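Local atomic coordinates of substrate-binding protein (PDB entry 6WPN), a protein that probably binds a sugar or oligosaccharide in the periplasm, as the substrate-recognising component of a membrane transport system. Residues A[154-159]-A[173-178]; A[83-88]-A[303-308]; A[212-217]-A[418-423]; A[266-271]-A[361-366]; A[295-300]-A[376-381]. All coordinates share one frame; numbering follows the deposited sequence.

Contact 1 (A[154-159]-A[173-178]); sequences RQAGLS and RSIRER
Ile-175 meets two apolar partners with one methyl: its CD1 lies 3.6 Å from Ala-156 CB and 3.7 Å from Leu-158 CD1. The side chains of Leu-158 and Ile-175 cross obliquely, and both Leu-158 methyls also touch Ser-174 CB, CD1 at 3.9 Å and CD2 at 4.0 Å. Arg-178 closes the other flank. Its CD abuts Ala-156 O at 3.1 Å, and the chain, bent at chi3 (74°), lays one face of the guanidinium over Gly-157 CA and Ala-156 C. What positions 154-159 is a Schellman motif: Gly-157, the first residue to leave helical geometry, with positive phi (73°), has its N bonded to Arg-154 O at 3.1 Å and sends the chain round to deliver Leu-158 to the neighbouring helix. An alanine here, without CG and its two methyls, is likely to open a gap over Ser-174 and leave Ile-175 CD1 with less to pack against. Beyond the pair, Leu-158 and Ile-175 both rest on Leu-153 of helix 150-155, Leu-158 also touches Tyr-171 earlier in helix 168-179, and Ile-175 reaches Ala-259 in the loop leading to strand 260-263.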
# COMPACT_ATOMS: atom_id res chain seq x y z
N ARG A 154 27.47 -4.59 -7.08
CA ARG A 154 28.90 -4.81 -7.28
C ARG A 154 29.28 -4.67 -8.76
O ARG A 154 30.36 -4.15 -9.07
CB ARG A 154 29.31 -6.18 -6.75
CG ARG A 154 29.40 -6.28 -5.23
CD ARG A 154 30.00 -7.61 -4.78
NE ARG A 154 29.09 -8.73 -4.99
CZ ARG A 154 29.14 -9.55 -6.03
NH1 ARG A 154 30.04 -9.38 -6.99
NH2 ARG A 154 28.26 -10.55 -6.13
N GLN A 155 28.42 -5.12 -9.68
CA GLN A 155 28.68 -4.93 -11.10
C GLN A 155 28.71 -3.44 -11.46
O GLN A 155 29.50 -3.02 -12.31
CB GLN A 155 27.63 -5.68 -11.94
CG GLN A 155 27.88 -5.61 -13.44
CD GLN A 155 26.87 -6.42 -14.24
OE1 GLN A 155 25.88 -6.91 -13.67
NE2 GLN A 155 27.07 -6.52 -15.53
N ALA A 156 27.90 -2.62 -10.80
CA ALA A 156 27.91 -1.18 -11.05
C ALA A 156 28.98 -0.43 -10.26
O ALA A 156 29.08 0.80 -10.39
CB ALA A 156 26.54 -0.61 -10.73
N GLY A 157 29.78 -1.12 -9.46
CA GLY A 157 30.77 -0.44 -8.66
C GLY A 157 30.16 0.31 -7.50
O GLY A 157 30.65 1.38 -7.13
N LEU A 158 29.08 -0.22 -6.93
CA LEU A 158 28.40 0.40 -5.80
C LEU A 158 28.42 -0.56 -4.62
O LEU A 158 28.45 -1.78 -4.79
CB LEU A 158 26.96 0.77 -6.15
CG LEU A 158 26.80 1.63 -7.39
CD1 LEU A 158 25.32 1.80 -7.74
CD2 LEU A 158 27.45 2.99 -7.17
N SER A 159 28.40 0.01 -3.41
CA SER A 159 28.42 -0.79 -2.21
C SER A 159 27.08 -0.84 -1.48
O SER A 159 26.88 -1.73 -0.66
CB SER A 159 29.50 -0.29 -1.24
OG SER A 159 29.36 1.09 -0.95
N ARG A 173 21.91 6.31 -12.54
CA ARG A 173 22.88 6.45 -13.62
C ARG A 173 23.97 5.39 -13.52
O ARG A 173 24.32 4.75 -14.52
CB ARG A 173 23.48 7.86 -13.62
CG ARG A 173 22.48 8.93 -14.01
CD ARG A 173 23.15 10.26 -14.31
NE ARG A 173 23.29 11.09 -13.12
CZ ARG A 173 22.43 12.03 -12.77
NH1 ARG A 173 21.35 12.26 -13.51
NH2 ARG A 173 22.63 12.75 -11.67
N SER A 174 24.52 5.19 -12.32
CA SER A 174 25.60 4.22 -12.15
C SER A 174 25.15 2.82 -12.54
O SER A 174 25.91 2.06 -13.15
CB SER A 174 26.11 4.23 -10.71
OG SER A 174 26.89 5.38 -10.45
N ILE A 175 23.90 2.46 -12.23
CA ILE A 175 23.39 1.15 -12.62
C ILE A 175 23.19 1.09 -14.13
O ILE A 175 23.54 0.09 -14.77
CB ILE A 175 22.09 0.84 -11.87
CG1 ILE A 175 22.30 0.89 -10.35
CG2 ILE A 175 21.54 -0.52 -12.30
CD1 ILE A 175 23.03 -0.30 -9.78
N ARG A 176 22.67 2.17 -14.72
CA ARG A 176 22.33 2.14 -16.14
C ARG A 176 23.56 2.01 -17.02
O ARG A 176 23.58 1.21 -17.96
CB ARG A 176 21.57 3.41 -16.53
CG ARG A 176 20.07 3.29 -16.45
CD ARG A 176 19.60 2.05 -17.17
NE ARG A 176 19.34 2.28 -18.58
CZ ARG A 176 19.19 1.31 -19.48
NH1 ARG A 176 19.29 0.04 -19.11
NH2 ARG A 176 18.94 1.61 -20.75
N GLU A 177 24.62 2.74 -16.69
CA GLU A 177 25.75 2.82 -17.60
C GLU A 177 26.77 1.71 -17.38
O GLU A 177 27.40 1.26 -18.34
CB GLU A 177 26.43 4.18 -17.46
CG GLU A 177 25.52 5.35 -17.81
CD GLU A 177 26.17 6.71 -17.61
OE1 GLU A 177 27.35 6.75 -17.17
OE2 GLU A 177 25.51 7.73 -17.88
N ARG A 178 26.92 1.23 -16.14
CA ARG A 178 27.93 0.21 -15.88
C ARG A 178 27.39 -1.21 -15.98
O ARG A 178 28.17 -2.13 -16.24
CB ARG A 178 28.58 0.44 -14.51
CG ARG A 178 29.25 1.80 -14.39
CD ARG A 178 30.08 1.95 -13.12
NE ARG A 178 31.33 1.20 -13.18
CZ ARG A 178 32.31 1.28 -12.27
NH1 ARG A 178 32.18 2.07 -11.22
NH2 ARG A 178 33.41 0.56 -12.42

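Contact 2 (A[83-88]-A[303-308]); sequences TAPDVV and AVPRQS
Val-88 and Ala-303 form an antiparallel hydrogen-bonded pair, the point at which strand 87-90 takes up the end of strand 295-303 in a buried part of the sheet. Both bonds are short and nearly straight: Val-88 N gives to Ala-303 O at 2.7 Å, and Ala-303 N returns to Val-88 O at 2.7 Å. A CA-H...O contact from Val-87 CA to Ala-303 O (3.3 Å) continues the pairing. Beyond it the proline ring and a side-chain bond take over. Pro-305 CG packs against Pro-85 O (3.2 Å) and Val-88 CG2 (3.6 Å). A type I turn from Pro-305 to Ser-308 then brings the Ser-308 hydroxyl back, where OG donates to the anti lone pair of Asp-86 OD2 at 2.7 Å. The other carboxylate oxygen, OD1, accepts from Gln-31 N, so the carboxylate is held by both the turn and strand 30-35. A leucine in place of Asp-86 would probably leave both the Ser-308 hydroxyl and Gln-31 N without their acceptor in a buried setting. Strand 30-35 runs parallel to both 61-66 and 87-90, and 295-303 joins 87-90 antiparallel; this order, with a strand from much later in the chain, is consistent with the lobe topology of type II periplasmic binding proteins.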
# COMPACT_ATOMS: atom_id res chain seq x y z
N THR A 83 -28.70 -5.95 -1.24
CA THR A 83 -27.97 -7.09 -0.69
C THR A 83 -26.54 -6.69 -0.39
O THR A 83 -25.57 -7.37 -0.76
CB THR A 83 -28.01 -8.29 -1.64
OG1 THR A 83 -27.55 -7.90 -2.93
CG2 THR A 83 -29.43 -8.85 -1.75
N ALA A 84 -26.39 -5.56 0.30
CA ALA A 84 -25.07 -5.02 0.57
C ALA A 84 -24.30 -5.96 1.49
O ALA A 84 -24.88 -6.55 2.40
CB ALA A 84 -25.17 -3.63 1.20
N PRO A 85 -22.99 -6.11 1.28
CA PRO A 85 -22.21 -6.98 2.16
C PRO A 85 -22.17 -6.42 3.57
O PRO A 85 -22.46 -5.24 3.81
CB PRO A 85 -20.82 -6.99 1.52
CG PRO A 85 -20.77 -5.71 0.74
CD PRO A 85 -22.16 -5.47 0.25
N ASP A 86 -21.82 -7.29 4.52
CA ASP A 86 -21.84 -6.88 5.92
C ASP A 86 -20.50 -6.35 6.41
O ASP A 86 -20.47 -5.38 7.17
CB ASP A 86 -22.31 -8.06 6.78
CG ASP A 86 -23.70 -8.54 6.39
OD1 ASP A 86 -23.81 -9.64 5.82
OD2 ASP A 86 -24.68 -7.81 6.64
N VAL A 87 -19.39 -6.94 5.97
CA VAL A 87 -18.05 -6.45 6.28
C VAL A 87 -17.29 -6.30 4.98
O VAL A 87 -17.21 -7.25 4.19
CB VAL A 87 -17.29 -7.38 7.24
CG1 VAL A 87 -15.91 -6.83 7.51
CG2 VAL A 87 -18.04 -7.56 8.55
N VAL A 88 -16.72 -5.12 4.75
CA VAL A 88 -15.99 -4.83 3.53
C VAL A 88 -14.58 -4.42 3.89
O VAL A 88 -14.36 -3.64 4.83
CB VAL A 88 -16.68 -3.73 2.69
CG1 VAL A 88 -15.97 -3.56 1.36
CG2 VAL A 88 -18.12 -4.08 2.47
N ALA A 303 -14.86 -2.43 7.19
CA ALA A 303 -15.95 -1.49 7.40
C ALA A 303 -17.29 -2.21 7.26
O ALA A 303 -17.39 -3.27 6.64
CB ALA A 303 -15.87 -0.32 6.42
N VAL A 304 -18.32 -1.60 7.84
CA VAL A 304 -19.68 -2.14 7.82
C VAL A 304 -20.60 -1.19 7.06
O VAL A 304 -20.92 -0.10 7.56
CB VAL A 304 -20.20 -2.39 9.24
CG1 VAL A 304 -21.60 -2.99 9.20
CG2 VAL A 304 -19.25 -3.28 10.01
N PRO A 305 -21.06 -1.56 5.86
CA PRO A 305 -21.96 -0.67 5.11
C PRO A 305 -23.22 -0.35 5.88
O PRO A 305 -23.74 -1.18 6.64
CB PRO A 305 -22.26 -1.49 3.85
CG PRO A 305 -21.06 -2.38 3.69
CD PRO A 305 -20.68 -2.76 5.09
N ARG A 306 -23.71 0.88 5.71
CA ARG A 306 -24.91 1.30 6.43
C ARG A 306 -26.13 0.49 6.00
O ARG A 306 -27.06 0.31 6.80
CB ARG A 306 -25.17 2.79 6.22
CG ARG A 306 -24.56 3.68 7.30
CD ARG A 306 -25.24 5.04 7.35
NE ARG A 306 -26.68 4.91 7.53
CZ ARG A 306 -27.52 5.94 7.65
NH1 ARG A 306 -27.08 7.18 7.59
NH2 ARG A 306 -28.82 5.71 7.81
N GLN A 307 -26.15 -0.01 4.77
CA GLN A 307 -27.26 -0.85 4.33
C GLN A 307 -27.28 -2.21 5.01
O GLN A 307 -28.28 -2.93 4.88
CB GLN A 307 -27.22 -1.04 2.81
CG GLN A 307 -27.98 0.01 2.02
CD GLN A 307 -27.31 1.37 2.05
OE1 GLN A 307 -26.09 1.47 2.17
NE2 GLN A 307 -28.11 2.42 1.93
N SER A 308 -26.21 -2.60 5.70
CA SER A 308 -26.18 -3.90 6.36
C SER A 308 -27.29 -4.00 7.40
O SER A 308 -27.42 -3.14 8.27
CB SER A 308 -24.82 -4.14 7.01
OG SER A 308 -24.83 -5.34 7.76

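Contact 3 (A[212-217]-A[418-423]); sequences QRAAFN and QQWNRY
Gln-212 O receives the indole N-H of Trp-420, with NE1 2.8 Å away. The bond is bent: its angle at hydrogen is 137°, and the donor is tilted out of the carbonyl plane. The neighbouring residue on the helix makes the straighter bond. Asn-421 OD1 accepts from Ala-214 N at 2.9 Å, at 169° and in the carbonyl plane of the amide. Ala-214 is thereby held at the pyrrole edge of the indole, with its CB 3.5 Å from Trp-420 CD1. Trp-420 has CG anti to the backbone N (chi1 170°), which carries the ring toward the loop, where it also packs on Leu-208 and on Leu-391 of helix 388-403. Arg-213 passes Asn-421 at a slant, its CD 3.8 Å from OD1, while its NH1 is bonded to Trp-428 O near the chain's end. Helix 409-427 thus holds the loop before helix 219-233 by two bonds to its backbone, both through uncharged partners, a grip that would probably depend little on ionisation.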
# COMPACT_ATOMS: atom_id res chain seq x y z
N GLN A 212 -10.27 21.24 -1.07
CA GLN A 212 -10.02 20.18 -2.04
C GLN A 212 -9.52 20.74 -3.38
O GLN A 212 -9.69 20.11 -4.42
CB GLN A 212 -11.26 19.32 -2.25
CG GLN A 212 -11.72 18.66 -0.96
CD GLN A 212 -10.74 17.64 -0.46
OE1 GLN A 212 -9.78 17.96 0.24
NE2 GLN A 212 -10.96 16.40 -0.83
N ARG A 213 -8.90 21.92 -3.35
CA ARG A 213 -8.35 22.52 -4.55
C ARG A 213 -6.91 22.05 -4.76
O ARG A 213 -6.24 21.60 -3.82
CB ARG A 213 -8.39 24.05 -4.43
CG ARG A 213 -9.78 24.68 -4.55
CD ARG A 213 -10.51 24.31 -5.83
NE ARG A 213 -11.58 25.26 -6.12
CZ ARG A 213 -12.87 25.05 -5.90
NH1 ARG A 213 -13.28 23.90 -5.37
NH2 ARG A 213 -13.77 25.98 -6.20
N ALA A 214 -6.45 22.14 -6.00
CA ALA A 214 -5.09 21.71 -6.33
C ALA A 214 -4.07 22.56 -5.58
O ALA A 214 -4.10 23.79 -5.63
CB ALA A 214 -4.85 21.81 -7.84
N ALA A 215 -3.15 21.89 -4.88
CA ALA A 215 -2.12 22.58 -4.11
C ALA A 215 -0.70 22.23 -4.55
O ALA A 215 0.25 22.69 -3.91
CB ALA A 215 -2.29 22.29 -2.62
N PHE A 216 -0.53 21.45 -5.62
CA PHE A 216 0.78 20.94 -5.99
C PHE A 216 1.51 21.81 -7.00
O PHE A 216 2.65 21.48 -7.36
CB PHE A 216 0.67 19.52 -6.54
CG PHE A 216 -0.32 19.37 -7.66
CD1 PHE A 216 0.05 19.65 -8.97
CD2 PHE A 216 -1.61 18.95 -7.41
CE1 PHE A 216 -0.86 19.52 -10.00
CE2 PHE A 216 -2.52 18.82 -8.44
CZ PHE A 216 -2.14 19.10 -9.74
N ASN A 217 0.90 22.89 -7.49
CA ASN A 217 1.60 23.81 -8.39
C ASN A 217 2.47 24.74 -7.55
O ASN A 217 2.24 25.95 -7.43
CB ASN A 217 0.60 24.57 -9.26
CG ASN A 217 1.28 25.37 -10.35
OD1 ASN A 217 2.47 25.20 -10.62
ND2 ASN A 217 0.52 26.25 -11.00
N GLN A 418 -5.10 22.44 -13.61
CA GLN A 418 -6.34 22.94 -14.18
C GLN A 418 -7.39 21.84 -14.31
O GLN A 418 -8.58 22.08 -14.08
CB GLN A 418 -6.05 23.58 -15.54
CG GLN A 418 -5.23 24.85 -15.43
CD GLN A 418 -4.68 25.30 -16.77
OE1 GLN A 418 -4.74 24.57 -17.76
NE2 GLN A 418 -4.15 26.52 -16.81
N GLN A 419 -6.97 20.62 -14.66
CA GLN A 419 -7.91 19.51 -14.76
C GLN A 419 -8.47 19.14 -13.39
O GLN A 419 -9.67 18.87 -13.26
CB GLN A 419 -7.25 18.31 -15.43
CG GLN A 419 -7.01 18.51 -16.91
CD GLN A 419 -6.60 17.23 -17.61
OE1 GLN A 419 -6.53 16.17 -16.99
NE2 GLN A 419 -6.33 17.33 -18.91
N TRP A 420 -7.63 19.10 -12.36
CA TRP A 420 -8.14 18.78 -11.03
C TRP A 420 -9.10 19.86 -10.53
O TRP A 420 -10.13 19.55 -9.93
CB TRP A 420 -6.99 18.60 -10.03
CG TRP A 420 -7.51 18.53 -8.62
CD1 TRP A 420 -7.50 19.52 -7.69
CD2 TRP A 420 -8.17 17.41 -8.01
NE1 TRP A 420 -8.09 19.08 -6.52
CE2 TRP A 420 -8.51 17.79 -6.70
CE3 TRP A 420 -8.48 16.11 -8.44
CZ2 TRP A 420 -9.15 16.92 -5.81
CZ3 TRP A 420 -9.12 15.25 -7.56
CH2 TRP A 420 -9.45 15.66 -6.26
N ASN A 421 -8.77 21.13 -10.77
CA ASN A 421 -9.66 22.20 -10.32
C ASN A 421 -10.97 22.20 -11.08
O ASN A 421 -12.00 22.63 -10.55
CB ASN A 421 -8.95 23.55 -10.44
CG ASN A 421 -7.87 23.75 -9.39
OD1 ASN A 421 -7.90 23.12 -8.33
ND2 ASN A 421 -6.90 24.61 -9.68
N ARG A 422 -10.95 21.74 -12.33
CA ARG A 422 -12.19 21.47 -13.06
C ARG A 422 -13.05 20.46 -12.31
O ARG A 422 -14.25 20.69 -12.08
CB ARG A 422 -11.86 20.94 -14.45
CG ARG A 422 -11.50 21.97 -15.50
CD ARG A 422 -10.84 21.27 -16.69
NE ARG A 422 -11.59 20.08 -17.11
CZ ARG A 422 -11.15 19.20 -18.01
NH1 ARG A 422 -9.96 19.37 -18.59
NH2 ARG A 422 -11.89 18.15 -18.33
N TYR A 423 -12.45 19.34 -11.91
CA TYR A 423 -13.17 18.30 -11.18
C TYR A 423 -13.59 18.78 -9.79
O TYR A 423 -14.71 18.52 -9.35
CB TYR A 423 -12.28 17.05 -11.10
CG TYR A 423 -12.82 15.88 -10.30
CD1 TYR A 423 -12.44 15.68 -8.98
CD2 TYR A 423 -13.67 14.94 -10.89
CE1 TYR A 423 -12.91 14.59 -8.25
CE2 TYR A 423 -14.14 13.86 -10.17
CZ TYR A 423 -13.76 13.69 -8.86
OH TYR A 423 -14.24 12.61 -8.14

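Contact 4 (A[266-271]-A[361-366]); sequences EFLRSI and EAQIRD
The helical segments 266-271 and 361-366 run antiparallel at 158°, their axes 9.6 Å apart at closest approach, with Leu-268 and Ile-364 facing each other. The two side chains slide past one another in opposite directions, Leu-268 CG lying 3.7 Å from Ile-364 CD1. Ile-364 also reaches a flat group: its CG1 sits over the centre of one face of the Arg-269 guanidinium, 3.7 Å from CZ. That placement follows from bends at chi2 and chi3 (82°) of Arg-269 in one of two deposited conformers, so the stacking is provisional. Leu-268 further touches Thr-282 and Pro-284 of strand 282-285, which places helix 265-274 against the sheet, consistent with the alpha/beta layering of solute-binding proteins. Gln-363 crosses Leu-268 at about a right angle, with CG 3.7 Å from Leu-268 CD2. Its amide also bonds outside the pair: NE2 to Ala-279 O, OE1 to Gln-272 NE2. Arg-269 and Glu-361 carry opposite charges, but their charged ends do not meet, NH2 and OE2 being 5.6 Å apart in this conformer.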
# COMPACT_ATOMS: atom_id res chain seq x y z
N GLU A 266 6.73 -10.72 2.25
CA GLU A 266 5.99 -11.88 1.74
C GLU A 266 6.40 -12.19 0.31
O GLU A 266 6.52 -13.36 -0.07
CB GLU A 266 4.49 -11.62 1.81
CG GLU A 266 3.62 -12.69 1.17
CD GLU A 266 3.55 -13.99 1.96
OE1 GLU A 266 4.23 -14.10 3.00
OE2 GLU A 266 2.81 -14.91 1.55
N PHE A 267 6.62 -11.16 -0.50
CA PHE A 267 7.06 -11.41 -1.86
C PHE A 267 8.48 -11.97 -1.90
O PHE A 267 8.85 -12.62 -2.88
CB PHE A 267 6.97 -10.14 -2.69
CG PHE A 267 7.37 -10.34 -4.10
CD1 PHE A 267 6.66 -11.22 -4.90
CD2 PHE A 267 8.47 -9.70 -4.62
CE1 PHE A 267 7.03 -11.43 -6.20
CE2 PHE A 267 8.84 -9.90 -5.93
CZ PHE A 267 8.13 -10.78 -6.71
N LEU A 268 9.27 -11.74 -0.85
CA LEU A 268 10.62 -12.28 -0.82
C LEU A 268 10.61 -13.81 -0.82
O LEU A 268 11.52 -14.42 -1.39
CB LEU A 268 11.37 -11.72 0.39
CG LEU A 268 12.88 -11.99 0.51
CD1 LEU A 268 13.60 -11.78 -0.82
CD2 LEU A 268 13.47 -11.10 1.59
N ARG A 269 9.61 -14.43 -0.19
CA ARG A 269 9.58 -15.89 -0.17
C ARG A 269 9.27 -16.46 -1.55
O ARG A 269 9.79 -17.52 -1.92
CB ARG A 269 8.55 -16.39 0.86
CG ARG A 269 8.48 -17.92 0.98
CD ARG A 269 9.66 -18.50 1.77
NE ARG A 269 9.46 -18.43 3.22
CZ ARG A 269 10.34 -18.84 4.13
NH1 ARG A 269 11.50 -19.35 3.76
NH2 ARG A 269 10.06 -18.72 5.43
N SER A 270 8.42 -15.78 -2.33
CA SER A 270 8.16 -16.25 -3.68
C SER A 270 9.35 -16.00 -4.59
O SER A 270 9.58 -16.77 -5.53
CB SER A 270 6.90 -15.59 -4.24
OG SER A 270 6.98 -14.19 -4.16
N ILE A 271 10.13 -14.95 -4.33
CA ILE A 271 11.40 -14.78 -5.03
C ILE A 271 12.33 -15.94 -4.72
O ILE A 271 13.03 -16.45 -5.60
CB ILE A 271 12.05 -13.43 -4.66
CG1 ILE A 271 11.21 -12.26 -5.16
CG2 ILE A 271 13.47 -13.34 -5.20
CD1 ILE A 271 11.80 -10.91 -4.78
N GLU A 361 15.33 -18.81 5.54
CA GLU A 361 14.52 -18.36 6.67
C GLU A 361 15.14 -17.15 7.35
O GLU A 361 14.42 -16.27 7.83
CB GLU A 361 14.34 -19.49 7.68
CG GLU A 361 13.43 -20.61 7.21
CD GLU A 361 13.22 -21.66 8.28
OE1 GLU A 361 13.31 -21.31 9.48
OE2 GLU A 361 12.96 -22.83 7.93
N ALA A 362 16.47 -17.08 7.39
CA ALA A 362 17.14 -15.93 7.98
C ALA A 362 16.87 -14.67 7.16
O ALA A 362 16.62 -13.60 7.73
CB ALA A 362 18.64 -16.19 8.09
N GLN A 363 16.90 -14.78 5.83
CA GLN A 363 16.57 -13.65 4.98
C GLN A 363 15.14 -13.17 5.22
O GLN A 363 14.90 -11.97 5.33
CB GLN A 363 16.77 -14.04 3.51
CG GLN A 363 16.61 -12.90 2.53
CD GLN A 363 16.84 -13.35 1.10
OE1 GLN A 363 16.27 -14.35 0.66
NE2 GLN A 363 17.70 -12.64 0.38
N ILE A 364 14.19 -14.11 5.31
CA ILE A 364 12.79 -13.74 5.54
C ILE A 364 12.64 -13.09 6.91
O ILE A 364 11.87 -12.13 7.08
CB ILE A 364 11.88 -14.97 5.40
CG1 ILE A 364 11.88 -15.49 3.97
CG2 ILE A 364 10.46 -14.64 5.87
CD1 ILE A 364 11.59 -14.43 2.93
N ARG A 365 13.37 -13.59 7.89
CA ARG A 365 13.34 -13.00 9.22
C ARG A 365 13.92 -11.59 9.20
O ARG A 365 13.37 -10.68 9.84
CB ARG A 365 14.08 -13.91 10.20
CG ARG A 365 14.05 -13.50 11.66
CD ARG A 365 15.25 -12.67 12.01
NE ARG A 365 15.38 -12.50 13.45
CZ ARG A 365 16.35 -13.05 14.18
NH1 ARG A 365 17.27 -13.81 13.59
NH2 ARG A 365 16.40 -12.83 15.49
N ASP A 366 15.02 -11.39 8.46
CA ASP A 366 15.61 -10.06 8.34
C ASP A 366 14.64 -9.06 7.74
O ASP A 366 14.58 -7.90 8.15
CB ASP A 366 16.89 -10.11 7.49
CG ASP A 366 17.99 -10.95 8.11
OD1 ASP A 366 17.97 -11.16 9.35
OD2 ASP A 366 18.88 -11.39 7.35

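Contact 5 (A[295-300]-A[376-381]); sequences ANVALM and NTARVL
Ala-295, Val-297 and Asn-296 bury the most surface here, and each meets 376-381 differently. Ala-295 works through its backbone: its O accepts from Arg-379 N at 2.8 Å, while its CB touches Ala-378 CB at 3.8 Å. Val-297 N donates to Arg-379 O at 3.0 Å. Val-297 CG1 lies between backbone N and carbonyl carbon (chi1 53°), a crowded position that sets this methyl 3.3 Å from Arg-379 O and 3.8 Å from Val-380 CG2. Asn-296, paired in parallel with Arg-379, adds a side-chain bond: with CG anti to its backbone N (chi1 -169°), OD1 accepts from Leu-381 N at 3.1 Å, nearly along the C=O axis. The amide oxygen supplies an acceptor where the two chains diverge, their directions 66° apart, and Asn-296 CB meanwhile rests on Leu-381 CD1 at 3.5 Å. Segment 295-300 is bonded on its other side as well, Ala-298 pairing with Thr-142 of strand 137-149. A short, weakly bonded parallel strand thus joins a long one that runs from near the centre of the molecule to strand 87-90, as is consistent with the interlobe hinge region of type II periplasmic binding proteins.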
# COMPACT_ATOMS: atom_id res chain seq x y z
N ALA A 295 8.53 6.87 6.10
CA ALA A 295 8.18 5.80 5.18
C ALA A 295 6.67 5.62 5.13
O ALA A 295 5.93 6.11 5.98
CB ALA A 295 8.84 4.48 5.60
N ASN A 296 6.23 4.94 4.08
CA ASN A 296 4.81 4.72 3.86
C ASN A 296 4.36 3.40 4.46
O ASN A 296 5.10 2.41 4.45
CB ASN A 296 4.49 4.73 2.37
CG ASN A 296 3.01 4.77 2.10
OD1 ASN A 296 2.33 5.74 2.44
ND2 ASN A 296 2.49 3.70 1.50
N VAL A 297 3.14 3.39 4.98
CA VAL A 297 2.53 2.17 5.50
C VAL A 297 1.15 2.03 4.87
O VAL A 297 0.35 2.97 4.90
CB VAL A 297 2.45 2.18 7.05
CG1 VAL A 297 1.77 3.43 7.56
CG2 VAL A 297 1.73 0.93 7.55
N ALA A 298 0.89 0.87 4.30
CA ALA A 298 -0.38 0.55 3.66
C ALA A 298 -1.34 -0.01 4.71
O ALA A 298 -1.12 -1.11 5.22
CB ALA A 298 -0.19 -0.44 2.52
N LEU A 299 -2.40 0.73 5.01
CA LEU A 299 -3.35 0.33 6.03
C LEU A 299 -4.53 -0.41 5.40
O LEU A 299 -5.13 0.08 4.44
CB LEU A 299 -3.84 1.54 6.82
CG LEU A 299 -5.03 1.33 7.76
CD1 LEU A 299 -4.81 0.15 8.69
CD2 LEU A 299 -5.30 2.60 8.56
N MSE A 300 -4.85 -1.58 5.94
CA MSE A 300 -6.03 -2.33 5.54
C MSE A 300 -7.05 -2.34 6.67
O MSE A 300 -6.71 -2.65 7.81
CB MSE A 300 -5.66 -3.76 5.15
CG MSE A 300 -4.63 -3.82 4.04
SE MSE A 300 -5.21 -2.86 2.45
CE MSE A 300 -6.77 -3.94 1.98
N ASN A 376 7.76 2.11 13.24
CA ASN A 376 7.78 3.16 14.26
C ASN A 376 7.98 4.54 13.66
O ASN A 376 7.67 5.54 14.31
CB ASN A 376 8.88 2.88 15.29
CG ASN A 376 8.61 1.64 16.11
OD1 ASN A 376 9.46 0.76 16.23
ND2 ASN A 376 7.41 1.56 16.68
N THR A 377 8.47 4.61 12.42
CA THR A 377 8.74 5.87 11.75
C THR A 377 7.89 6.05 10.51
O THR A 377 8.00 7.09 9.85
CB THR A 377 10.22 6.00 11.37
OG1 THR A 377 10.60 4.91 10.52
CG2 THR A 377 11.09 6.01 12.62
N ALA A 378 7.08 5.07 10.14
CA ALA A 378 6.29 5.17 8.94
C ALA A 378 4.90 5.72 9.25
O ALA A 378 4.34 5.50 10.33
CB ALA A 378 6.17 3.80 8.27
N ARG A 379 4.36 6.46 8.28
CA ARG A 379 3.05 7.07 8.35
C ARG A 379 2.28 6.73 7.08
O ARG A 379 2.83 6.20 6.11
CB ARG A 379 3.15 8.60 8.50
CG ARG A 379 3.17 9.15 9.93
CD ARG A 379 4.43 8.73 10.69
NE ARG A 379 4.60 9.45 11.95
CZ ARG A 379 5.50 10.41 12.14
NH1 ARG A 379 6.31 10.76 11.14
NH2 ARG A 379 5.61 11.02 13.31
N VAL A 380 0.99 7.03 7.08
CA VAL A 380 0.16 6.87 5.90
C VAL A 380 0.33 8.17 5.11
O VAL A 380 0.09 9.26 5.63
CB VAL A 380 -1.31 6.63 6.26
CG1 VAL A 380 -2.19 6.79 5.03
CG2 VAL A 380 -1.49 5.25 6.86
N LEU A 381 0.74 8.05 3.85
CA LEU A 381 1.15 9.22 3.09
C LEU A 381 0.09 9.75 2.13
O LEU A 381 -0.08 10.97 2.03
CB LEU A 381 2.43 8.91 2.30
CG LEU A 381 3.67 8.53 3.11
CD1 LEU A 381 4.84 8.24 2.19
CD2 LEU A 381 4.03 9.64 4.09

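Chemistry follows the elements joined more than burial. Contact 2 is the buried one; contacts 1, 4 and 5 are partly buried, and contact 3 lies at the surface. Contacts 2 and 5 share strand 295-303, meeting its opposite ends with antiparallel and parallel backbone bonds, their centres about 26 Å apart. Contact 5 lies near the chain's centre, and contact 4 is linked to it in sequence, since helix 359-374 leads to strand 378-379. Contacts 1 and 4 have no clear hydrogen bonds across them and rely on apolar packing, each with an arginine alongside, that of contact 4 in one of two conformers. Contact 3 instead ties a loop to a helix through side-chain bonds to its backbone.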